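PDB 1NPY: shikimate dehydrogenase-like protein HI_0607 from Haemophilus influenzae, which catalyses in vitro the NADP(+)-dependent oxidation of shikimate to 3-dehydroshikimate, with much lower activity than classical AroE enzymes, so its biological substrate may be another compound. Local coordinates for residues H24-F35 with Q246-P255; V52-V62 with V87-L97. All coordinates share one frame; numbering follows the deposited sequence.

Contact 1: H24-F35 with Q246-P255; sequences HNYLYDKLGLNF and QFELYTHQRP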
loop_
_atom_site.group_PDB
_atom_site.type_symbol
_atom_site.label_atom_id
_atom_site.label_comp_id
_atom_site.label_asym_id
_atom_site.label_seq_id
_atom_site.Cartn_x
_atom_site.Cartn_y
_atom_site.Cartn_z
ATOM N N HIS A 24 13.037 6.213 -6.777
ATOM C CA HIS A 24 13.441 5.365 -7.902
ATOM C C HIS A 24 14.726 5.844 -8.602
ATOM O O HIS A 24 15.620 5.059 -8.955
ATOM C CB HIS A 24 12.293 5.226 -8.912
ATOM C CG HIS A 24 11.163 4.361 -8.452
ATOM N ND1 HIS A 24 10.079 4.850 -7.753
ATOM C CD2 HIS A 24 10.893 3.058 -8.695
ATOM C CE1 HIS A 24 9.238 3.860 -7.503
ATOM N NE2 HIS A 24 9.703 2.765 -8.082
ATOM N N ASN A 25 14.850 7.150 -8.816
ATOM C CA ASN A 25 16.031 7.696 -9.455
ATOM C C ASN A 25 17.305 7.469 -8.639
ATOM O O ASN A 25 18.350 7.119 -9.193
ATOM C CB ASN A 25 15.875 9.177 -9.825
ATOM C CG ASN A 25 14.943 9.397 -11.020
ATOM O OD1 ASN A 25 13.965 10.151 -10.916
ATOM N ND2 ASN A 25 15.214 8.735 -12.135
ATOM N N TYR A 26 17.201 7.564 -7.323
ATOM C CA TYR A 26 18.333 7.205 -6.477
ATOM C C TYR A 26 18.794 5.767 -6.697
ATOM O O TYR A 26 19.996 5.500 -6.849
ATOM C CB TYR A 26 17.955 7.424 -5.022
ATOM C CG TYR A 26 19.064 7.159 -4.024
ATOM C CD1 TYR A 26 20.002 8.131 -3.696
ATOM C CD2 TYR A 26 19.154 5.925 -3.401
ATOM C CE1 TYR A 26 21.019 7.880 -2.757
ATOM C CE2 TYR A 26 20.156 5.666 -2.466
ATOM C CZ TYR A 26 21.074 6.643 -2.153
ATOM O OH TYR A 26 22.059 6.361 -1.213
ATOM N N LEU A 27 17.828 4.854 -6.694
ATOM C CA LEU A 27 18.168 3.446 -6.905
ATOM C C LEU A 27 18.684 3.173 -8.307
ATOM O O LEU A 27 19.596 2.351 -8.444
ATOM C CB LEU A 27 16.980 2.548 -6.567
ATOM C CG LEU A 27 16.597 2.507 -5.086
ATOM C CD1 LEU A 27 15.222 1.926 -4.835
ATOM C CD2 LEU A 27 17.684 1.796 -4.285
ATOM N N TYR A 28 18.150 3.789 -9.363
ATOM C CA TYR A 28 18.743 3.587 -10.690
ATOM C C TYR A 28 20.213 3.950 -10.717
ATOM O O TYR A 28 21.030 3.240 -11.275
ATOM C CB TYR A 28 18.058 4.393 -11.799
ATOM C CG TYR A 28 16.579 4.144 -11.928
ATOM C CD1 TYR A 28 16.012 2.881 -11.828
ATOM C CD2 TYR A 28 15.730 5.191 -12.251
ATOM C CE1 TYR A 28 14.639 2.693 -11.987
ATOM C CE2 TYR A 28 14.372 5.000 -12.458
ATOM C CZ TYR A 28 13.813 3.760 -12.300
ATOM O OH TYR A 28 12.462 3.534 -12.451
ATOM N N ASP A 29 20.540 5.071 -10.088
ATOM C CA ASP A 29 21.914 5.505 -10.016
ATOM C C ASP A 29 22.789 4.473 -9.300
ATOM O O ASP A 29 23.854 4.110 -9.817
ATOM C CB ASP A 29 21.959 6.885 -9.375
ATOM C CG ASP A 29 23.377 7.369 -9.236
ATOM O OD1 ASP A 29 23.986 7.611 -10.296
ATOM O OD2 ASP A 29 23.927 7.467 -8.124
ATOM N N LYS A 30 22.368 4.043 -8.110
ATOM C CA LYS A 30 23.153 3.135 -7.286
ATOM C C LYS A 30 23.331 1.776 -7.940
ATOM O O LYS A 30 24.372 1.139 -7.728
ATOM C CB LYS A 30 22.575 2.978 -5.874
ATOM C CG LYS A 30 22.602 4.264 -5.041
ATOM C CD LYS A 30 24.027 4.569 -4.590
ATOM C CE LYS A 30 24.160 5.772 -3.682
ATOM N NZ LYS A 30 25.362 5.567 -2.821
ATOM N N LEU A 31 22.349 1.327 -8.720
ATOM C CA LEU A 31 22.390 0.013 -9.357
ATOM C C LEU A 31 22.916 0.001 -10.796
ATOM O O LEU A 31 23.013 -1.064 -11.406
ATOM C CB LEU A 31 21.007 -0.646 -9.313
ATOM C CG LEU A 31 20.551 -1.243 -7.978
ATOM C CD1 LEU A 31 19.214 -1.953 -8.151
ATOM C CD2 LEU A 31 21.547 -2.252 -7.461
ATOM N N GLY A 32 23.297 1.163 -11.326
ATOM C CA GLY A 32 23.814 1.262 -12.673
ATOM C C GLY A 32 22.795 0.932 -13.739
ATOM O O GLY A 32 23.138 0.372 -14.776
ATOM N N LEU A 33 21.536 1.290 -13.491
ATOM C CA LEU A 33 20.455 1.069 -14.448
ATOM C C LEU A 33 20.148 2.278 -15.318
ATOM O O LEU A 33 20.050 3.402 -14.822
ATOM C CB LEU A 33 19.174 0.699 -13.724
ATOM C CG LEU A 33 19.093 -0.704 -13.150
ATOM C CD1 LEU A 33 18.142 -0.862 -11.998
ATOM C CD2 LEU A 33 18.700 -1.696 -14.244
ATOM N N ASN A 34 20.031 2.035 -16.618
ATOM C CA ASN A 34 19.746 3.098 -17.574
ATOM C C ASN A 34 18.252 3.367 -17.690
ATOM O O ASN A 34 17.592 2.995 -18.673
ATOM C CB ASN A 34 20.293 2.722 -18.958
ATOM C CG ASN A 34 20.272 3.901 -19.918
ATOM O OD1 ASN A 34 20.205 5.056 -19.490
ATOM N ND2 ASN A 34 20.369 3.614 -21.214
ATOM N N PHE A 35 17.758 3.978 -16.619
ATOM C CA PHE A 35 16.345 4.229 -16.347
ATOM C C PHE A 35 16.280 5.627 -15.732
ATOM O O PHE A 35 17.218 6.055 -15.044
ATOM C CB PHE A 35 15.788 3.273 -15.297
ATOM C CG PHE A 35 15.276 1.944 -15.805
ATOM C CD1 PHE A 35 16.137 0.979 -16.311
ATOM C CD2 PHE A 35 13.932 1.621 -15.684
ATOM C CE1 PHE A 35 15.664 -0.243 -16.738
ATOM C CE2 PHE A 35 13.451 0.414 -16.093
ATOM C CZ PHE A 35 14.317 -0.523 -16.639
ATOM N N GLN A 246 7.347 -2.505 -7.125
ATOM C CA GLN A 246 7.280 -1.852 -8.434
ATOM C C GLN A 246 8.654 -1.809 -9.088
ATOM O O GLN A 246 8.811 -2.151 -10.261
ATOM C CB GLN A 246 6.706 -0.442 -8.352
ATOM C CG GLN A 246 5.277 -0.430 -7.876
ATOM C CD GLN A 246 4.748 0.954 -7.600
ATOM O OE1 GLN A 246 5.502 1.819 -7.143
ATOM N NE2 GLN A 246 3.461 1.174 -7.865
ATOM N N PHE A 247 9.657 -1.408 -8.315
ATOM C CA PHE A 247 10.999 -1.266 -8.872
ATOM C C PHE A 247 11.474 -2.587 -9.461
ATOM O O PHE A 247 12.031 -2.644 -10.579
ATOM C CB PHE A 247 11.943 -0.778 -7.783
ATOM C CG PHE A 247 13.323 -0.507 -8.266
ATOM C CD1 PHE A 247 13.725 0.798 -8.521
ATOM C CD2 PHE A 247 14.254 -1.530 -8.423
ATOM C CE1 PHE A 247 14.989 1.081 -8.965
ATOM C CE2 PHE A 247 15.538 -1.231 -8.886
ATOM C CZ PHE A 247 15.919 0.057 -9.112
ATOM N N GLU A 248 11.206 -3.660 -8.721
ATOM C CA GLU A 248 11.615 -4.998 -9.136
ATOM C C GLU A 248 10.827 -5.448 -10.371
ATOM O O GLU A 248 11.371 -6.052 -11.291
ATOM C CB GLU A 248 11.462 -6.020 -8.006
ATOM C CG GLU A 248 12.069 -7.374 -8.353
ATOM C CD GLU A 248 11.925 -8.368 -7.213
ATOM O OE1 GLU A 248 12.057 -9.601 -7.404
ATOM O OE2 GLU A 248 11.687 -7.889 -6.085
ATOM N N LEU A 249 9.550 -5.110 -10.438
ATOM C CA LEU A 249 8.773 -5.427 -11.628
ATOM C C LEU A 249 9.332 -4.722 -12.869
ATOM O O LEU A 249 9.384 -5.285 -13.961
ATOM C CB LEU A 249 7.312 -5.081 -11.407
ATOM C CG LEU A 249 6.548 -6.087 -10.558
ATOM C CD1 LEU A 249 5.236 -5.509 -10.058
ATOM C CD2 LEU A 249 6.273 -7.396 -11.281
ATOM N N TYR A 250 9.709 -3.464 -12.710
ATOM C CA TYR A 250 10.133 -2.694 -13.883
ATOM C C TYR A 250 11.538 -3.079 -14.356
ATOM O O TYR A 250 11.778 -3.101 -15.561
ATOM C CB TYR A 250 10.140 -1.197 -13.617
ATOM C CG TYR A 250 8.858 -0.573 -13.084
ATOM C CD1 TYR A 250 7.603 -1.098 -13.346
ATOM C CD2 TYR A 250 8.925 0.578 -12.327
ATOM C CE1 TYR A 250 6.460 -0.503 -12.821
ATOM C CE2 TYR A 250 7.797 1.175 -11.781
ATOM C CZ TYR A 250 6.560 0.637 -12.068
ATOM O OH TYR A 250 5.450 1.226 -11.515
ATOM N N THR A 251 12.464 -3.309 -13.423
ATOM C CA THR A 251 13.893 -3.421 -13.747
ATOM C C THR A 251 14.447 -4.852 -13.719
ATOM O O THR A 251 15.585 -5.083 -14.123
ATOM C CB THR A 251 14.754 -2.689 -12.741
ATOM O OG1 THR A 251 14.595 -3.320 -11.459
ATOM C CG2 THR A 251 14.337 -1.229 -12.577
ATOM N N HIS A 252 13.696 -5.747 -13.102
ATOM C CA HIS A 252 14.121 -7.120 -12.808
ATOM C C HIS A 252 15.272 -7.241 -11.817
ATOM O O HIS A 252 15.967 -8.258 -11.761
ATOM C CB HIS A 252 14.460 -7.894 -14.082
ATOM C CG HIS A 252 13.269 -8.082 -14.965
ATOM N ND1 HIS A 252 13.255 -7.703 -16.288
ATOM C CD2 HIS A 252 12.019 -8.509 -14.673
ATOM C CE1 HIS A 252 12.063 -7.959 -16.792
ATOM N NE2 HIS A 252 11.292 -8.442 -15.835
ATOM N N GLN A 253 15.456 -6.218 -10.996
ATOM C CA GLN A 253 16.386 -6.220 -9.873
ATOM C C GLN A 253 15.699 -5.787 -8.577
ATOM O O GLN A 253 15.053 -4.735 -8.524
ATOM C CB GLN A 253 17.564 -5.281 -10.129
ATOM C CG GLN A 253 18.541 -5.803 -11.182
ATOM C CD GLN A 253 19.787 -4.945 -11.349
ATOM O OE1 GLN A 253 20.436 -4.608 -10.351
ATOM N NE2 GLN A 253 20.181 -4.685 -12.598
ATOM N N ARG A 254 15.906 -6.577 -7.537
ATOM C CA ARG A 254 15.503 -6.242 -6.173
ATOM C C ARG A 254 16.707 -5.578 -5.519
ATOM O O ARG A 254 17.768 -6.206 -5.358
ATOM C CB ARG A 254 15.115 -7.518 -5.412
ATOM C CG ARG A 254 14.649 -7.298 -3.983
ATOM C CD ARG A 254 14.208 -8.574 -3.292
ATOM N NE ARG A 254 13.135 -9.281 -4.003
ATOM C CZ ARG A 254 12.612 -10.469 -3.689
ATOM N NH1 ARG A 254 13.056 -11.194 -2.673
ATOM N NH2 ARG A 254 11.634 -10.993 -4.420
ATOM N N PRO A 255 16.601 -4.314 -5.120
ATOM C CA PRO A 255 17.728 -3.695 -4.422
ATOM C C PRO A 255 17.905 -4.350 -3.066
ATOM O O PRO A 255 16.933 -4.843 -2.491
ATOM C CB PRO A 255 17.329 -2.222 -4.288
ATOM C CG PRO A 255 16.192 -2.078 -5.179
ATOM C CD PRO A 255 15.466 -3.387 -5.264
HETATM O O HOH W 1 22.967 -3.601 -10.239
HETATM O O HOH W 2 22.495 -2.794 -13.665
#
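Helix segments 24-31 and 246-251 cross at -52° with their axes 11.7 Å apart at closest approach, the CA atoms of His24 and Phe247, and of Leu33 and Thr251, lying nearest each other. Phe247 reaches across much of this spacing as a knob in the hole formed by His24, Leu27, Tyr28 and Leu31. With CG opposite the backbone N (chi1 -176°), its ring reaches the side chains of helix 24-31: Phe247 CE1 lies 3.4 Å from Leu27 CB and equally close to Tyr28 CE1, while CD1 at the rim meets His24 CD2 at 3.6 Å. The three rings form an aromatic cluster without a full stack; those of Tyr28 and Phe247 are 26° from parallel and slid apart, and His24 meets Phe247 rim to rim. Helix 19-31 belongs to the substrate-binding domain, and helix 235-251, from the C-terminal part of the chain, packs back against it. Helix 19-31 closes in a Schellman motif at Gly32, which turns the chain so that Leu33 and Phe35 also face the second helix. Leu33 CD1 touches Phe247 CZ at 3.8 Å, and Thr251 CG2 makes a CH-pi contact over the Phe35 ring, 4.1 Å from its centroid. Thr251 OG1 donates to Phe247 O and accepts from Gln253 N, an ST turn. No direct hydrogen bond joins the two segments; instead two waters bridge Leu31 O to the Gln253 amide, one donating to OE1 and the other accepting from NE2. Beyond the aromatic cluster, Leu27 CD2 rests on Pro255 CB at 4.0 Å.

Contact 2: V52-V62 with V87-L97; sequences VRALGIRGCAV and VNTIVNDNGFL
Arg58 and Asn92 join the two segments where antiparallel strands 59-62 and 89-93 begin and end their pairing. Cys60 and Ile90 form a hydrogen-bonded pair, each N donating to the other's O, flanked by the non-hydrogen-bonded pairs Gly59-Val91 and Ala61-Thr89. On the face carrying Cys60 and Ile90, Val62 CG2 meets Ile90 CD1 at 3.5 Å. Asn92 leaves its CB 3.1 Å from Ile57 O; CG, opposite the backbone N (chi1 -177°), carries the amide past the strand end toward helix 45-55. There ND2 donates to Ile57 O at 3.0 Å, 13° out of the amide plane, and to a water held by Arg53 O. OD1 turns back to accept from Gly95 N in its carbonyl plane, an Asx motif over the type I' turn of the hairpin. Arg58 bends at chi2 (53°), bringing its guanidinium alongside Val91, whose CG1 lies over the centre of one face, 3.5 Å from Arg58 CZ. Its NH1 donates to Asn92 O and, in a salt bridge of 3.0 Å, to Asp93 OD1, met from above the carboxylate plane; NE turns to Tyr250, and Asp93 OD2 pairs with Arg98. At the turn itself, Arg53 NE donates to Gly95 O at 2.9 Å in the guanidinium plane, Leu97 CD1 lies over one face, toward its rim, and NH2 binds Asp75. Side-chain bonds thus continue the link past the start of strand 59-62, tying the hairpin to the loop and helix before it; the carboxylates of Asp93 and Asp75 probably balance the two arginine charges at this partly exposed end.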
loop_
_atom_site.group_PDB
_atom_site.type_symbol
_atom_site.label_atom_id
_atom_site.label_comp_id
_atom_site.label_asym_id
_atom_site.label_seq_id
_atom_site.Cartn_x
_atom_site.Cartn_y
_atom_site.Cartn_z
ATOM N N VAL A 52 1.320 5.477 -22.690
ATOM C CA VAL A 52 2.336 4.664 -22.032
ATOM C C VAL A 52 2.681 3.539 -22.990
ATOM O O VAL A 52 3.841 3.280 -23.284
ATOM C CB VAL A 52 1.806 4.081 -20.690
ATOM C CG1 VAL A 52 2.624 2.885 -20.162
ATOM C CG2 VAL A 52 1.697 5.168 -19.654
ATOM N N ARG A 53 1.679 2.866 -23.546
ATOM C CA ARG A 53 1.957 1.809 -24.520
ATOM C C ARG A 53 2.632 2.301 -25.802
ATOM O O ARG A 53 3.642 1.739 -26.224
ATOM C CB ARG A 53 0.674 1.017 -24.839
ATOM C CG ARG A 53 0.907 -0.071 -25.884
ATOM C CD ARG A 53 -0.349 -0.712 -26.359
ATOM N NE ARG A 53 -1.081 -1.384 -25.285
ATOM C CZ ARG A 53 -2.217 -0.967 -24.747
ATOM N NH1 ARG A 53 -2.782 0.164 -25.124
ATOM N NH2 ARG A 53 -2.819 -1.678 -23.795
ATOM N N ALA A 54 2.106 3.352 -26.426
ATOM C CA ALA A 54 2.571 3.825 -27.716
ATOM C C ALA A 54 3.996 4.366 -27.670
ATOM O O ALA A 54 4.748 4.197 -28.629
ATOM C CB ALA A 54 1.630 4.897 -28.286
ATOM N N LEU A 55 4.366 4.942 -26.531
ATOM C CA LEU A 55 5.679 5.549 -26.371
ATOM C C LEU A 55 6.713 4.584 -25.832
ATOM O O LEU A 55 7.884 4.932 -25.752
ATOM C CB LEU A 55 5.582 6.757 -25.450
ATOM C CG LEU A 55 4.730 7.917 -25.961
ATOM C CD1 LEU A 55 4.577 8.971 -24.893
ATOM C CD2 LEU A 55 5.284 8.535 -27.226
ATOM N N GLY A 56 6.298 3.361 -25.521
ATOM C CA GLY A 56 7.220 2.376 -24.995
ATOM C C GLY A 56 7.726 2.701 -23.601
ATOM O O GLY A 56 8.803 2.250 -23.218
ATOM N N ILE A 57 6.922 3.384 -22.797
ATOM C CA ILE A 57 7.251 3.652 -21.400
ATOM C C ILE A 57 7.176 2.308 -20.659
ATOM O O ILE A 57 6.241 1.553 -20.835
ATOM C CB ILE A 57 6.264 4.729 -20.873
ATOM C CG1 ILE A 57 6.603 6.056 -21.565
ATOM C CG2 ILE A 57 6.235 4.754 -19.365
ATOM C CD1 ILE A 57 5.702 7.231 -21.272
ATOM N N ARG A 58 8.161 1.986 -19.828
ATOM C CA ARG A 58 8.291 0.665 -19.244
ATOM C C ARG A 58 7.357 0.356 -18.091
ATOM O O ARG A 58 6.836 -0.749 -17.968
ATOM C CB ARG A 58 9.721 0.544 -18.729
ATOM C CG ARG A 58 10.046 -0.709 -17.957
ATOM C CD ARG A 58 9.714 -2.008 -18.637
ATOM N NE ARG A 58 9.957 -3.128 -17.744
ATOM C CZ ARG A 58 9.572 -4.375 -17.943
ATOM N NH1 ARG A 58 8.855 -4.692 -19.010
ATOM N NH2 ARG A 58 9.854 -5.317 -17.043
ATOM N N GLY A 59 7.132 1.355 -17.242
ATOM C CA GLY A 59 6.479 1.090 -15.973
ATOM C C GLY A 59 5.693 2.320 -15.561
ATOM O O GLY A 59 6.140 3.428 -15.808
ATOM N N CYS A 60 4.502 2.125 -15.007
ATOM C CA CYS A 60 3.709 3.266 -14.529
ATOM C C CYS A 60 2.965 2.951 -13.225
ATOM O O CYS A 60 2.068 2.097 -13.191
ATOM C CB CYS A 60 2.729 3.689 -15.639
ATOM S SG CYS A 60 1.728 5.162 -15.241
ATOM N N ALA A 61 3.276 3.703 -12.184
ATOM C CA ALA A 61 2.508 3.647 -10.949
ATOM C C ALA A 61 1.208 4.404 -11.164
ATOM O O ALA A 61 1.149 5.362 -11.934
ATOM C CB ALA A 61 3.270 4.181 -9.745
ATOM N N VAL A 62 0.154 3.917 -10.536
ATOM C CA VAL A 62 -1.179 4.498 -10.642
ATOM C C VAL A 62 -1.692 4.820 -9.245
ATOM O O VAL A 62 -1.737 3.974 -8.348
ATOM C CB VAL A 62 -2.148 3.582 -11.406
ATOM C CG1 VAL A 62 -3.465 4.280 -11.691
ATOM C CG2 VAL A 62 -1.516 3.116 -12.706
ATOM N N VAL A 87 -5.820 -1.272 -9.468
ATOM C CA VAL A 87 -4.465 -1.344 -10.001
ATOM C C VAL A 87 -3.626 -0.184 -9.488
ATOM O O VAL A 87 -4.075 0.972 -9.545
ATOM C CB VAL A 87 -4.504 -1.274 -11.539
ATOM C CG1 VAL A 87 -3.117 -1.151 -12.153
ATOM C CG2 VAL A 87 -5.156 -2.541 -12.080
ATOM N N ASN A 88 -2.414 -0.458 -9.016
ATOM C CA ASN A 88 -1.486 0.617 -8.665
ATOM C C ASN A 88 -0.163 0.527 -9.429
ATOM O O ASN A 88 0.741 1.336 -9.260
ATOM C CB ASN A 88 -1.276 0.712 -7.158
ATOM C CG ASN A 88 -0.153 -0.188 -6.675
ATOM O OD1 ASN A 88 0.051 -1.240 -7.284
ATOM N ND2 ASN A 88 0.580 0.216 -5.621
ATOM N N THR A 89 -0.053 -0.443 -10.327
ATOM C CA THR A 89 1.195 -0.698 -11.052
ATOM C C THR A 89 0.926 -1.260 -12.438
ATOM O O THR A 89 0.177 -2.222 -12.543
ATOM C CB THR A 89 2.032 -1.770 -10.346
ATOM O OG1 THR A 89 2.252 -1.347 -8.997
ATOM C CG2 THR A 89 3.395 -1.861 -10.970
ATOM N N ILE A 90 1.518 -0.662 -13.475
ATOM C CA ILE A 90 1.454 -1.201 -14.829
ATOM C C ILE A 90 2.868 -1.458 -15.320
ATOM O O ILE A 90 3.736 -0.595 -15.189
ATOM C CB ILE A 90 0.750 -0.181 -15.760
ATOM C CG1 ILE A 90 -0.646 0.167 -15.247
ATOM C CG2 ILE A 90 0.702 -0.706 -17.177
ATOM C CD1 ILE A 90 -1.168 1.460 -15.787
ATOM N N VAL A 91 3.093 -2.629 -15.913
ATOM C CA VAL A 91 4.355 -2.977 -16.529
ATOM C C VAL A 91 4.074 -3.238 -18.005
ATOM O O VAL A 91 3.214 -4.047 -18.369
ATOM C CB VAL A 91 4.996 -4.232 -15.928
ATOM C CG1 VAL A 91 6.383 -4.474 -16.534
ATOM C CG2 VAL A 91 5.069 -4.139 -14.415
ATOM N N ASN A 92 4.798 -2.502 -18.839
ATOM C CA ASN A 92 4.723 -2.646 -20.284
ATOM C C ASN A 92 5.730 -3.637 -20.836
ATOM O O ASN A 92 6.924 -3.369 -20.866
ATOM C CB ASN A 92 4.928 -1.273 -20.906
ATOM C CG ASN A 92 4.812 -1.280 -22.420
ATOM O OD1 ASN A 92 4.475 -2.302 -23.040
ATOM N ND2 ASN A 92 4.969 -0.088 -23.002
ATOM N N ASP A 93 5.244 -4.817 -21.203
ATOM C CA ASP A 93 6.040 -5.875 -21.809
ATOM C C ASP A 93 5.824 -5.857 -23.338
ATOM O O ASP A 93 4.866 -6.445 -23.831
ATOM C CB ASP A 93 5.625 -7.211 -21.153
ATOM C CG ASP A 93 5.920 -7.260 -19.641
ATOM O OD1 ASP A 93 7.111 -7.103 -19.271
ATOM O OD2 ASP A 93 5.043 -7.379 -18.741
ATOM N N ASN A 94 6.667 -5.145 -24.080
ATOM C CA ASN A 94 6.553 -4.995 -25.535
ATOM C C ASN A 94 5.178 -4.634 -26.068
ATOM O O ASN A 94 4.686 -5.165 -27.072
ATOM C CB ASN A 94 7.008 -6.251 -26.269
ATOM C CG ASN A 94 8.370 -6.698 -25.833
ATOM O OD1 ASN A 94 9.376 -6.050 -26.128
ATOM N ND2 ASN A 94 8.408 -7.795 -25.087
ATOM N N GLY A 95 4.541 -3.703 -25.371
ATOM C CA GLY A 95 3.220 -3.237 -25.733
ATOM C C GLY A 95 2.074 -3.919 -25.011
ATOM O O GLY A 95 0.950 -3.468 -25.192
ATOM N N PHE A 96 2.327 -4.951 -24.201
ATOM C CA PHE A 96 1.314 -5.725 -23.501
ATOM C C PHE A 96 1.362 -5.244 -22.057
ATOM O O PHE A 96 2.376 -5.414 -21.400
ATOM C CB PHE A 96 1.619 -7.226 -23.588
ATOM C CG PHE A 96 0.521 -8.122 -23.129
ATOM C CD1 PHE A 96 -0.573 -8.426 -23.913
ATOM C CD2 PHE A 96 0.603 -8.696 -21.876
ATOM C CE1 PHE A 96 -1.564 -9.279 -23.441
ATOM C CE2 PHE A 96 -0.357 -9.549 -21.423
ATOM C CZ PHE A 96 -1.446 -9.857 -22.207
ATOM N N LEU A 97 0.325 -4.520 -21.634
ATOM C CA LEU A 97 0.298 -3.906 -20.315
ATOM C C LEU A 97 -0.292 -4.833 -19.262
ATOM O O LEU A 97 -1.498 -5.087 -19.232
ATOM C CB LEU A 97 -0.506 -2.607 -20.329
ATOM C CG LEU A 97 -0.102 -1.538 -21.351
ATOM C CD1 LEU A 97 -0.830 -0.210 -21.224
ATOM C CD2 LEU A 97 1.392 -1.280 -21.274
HETATM O O HOH W 3 5.098 -0.319 -26.071
HETATM O O HOH W 4 8.702 -7.928 -17.329
#

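Contact 2 is nested along the chain inside the long loop closed by contact 1, and their centres lie 16 Å apart on the same side of the molecule. Helix 235-251 joins them: one side packs on helix 19-31, while Tyr250 O accepts from Arg58 NE (2.8 Å) and Gln246 NE2 probably bonds to Thr89 OG1 (3.0 Å) on the mixed sheet. Strand 7-12 lies between strands 35-40 and 59-62 of that sheet and is touched by residues of both contacts. Helix 235-251, late in the chain, is thereby built into the substrate-binding domain. Gln246 and Asn88 bring both contacts near Lys67, the inferred proton donor/acceptor, and Asp103, the inferred substrate-binding residue.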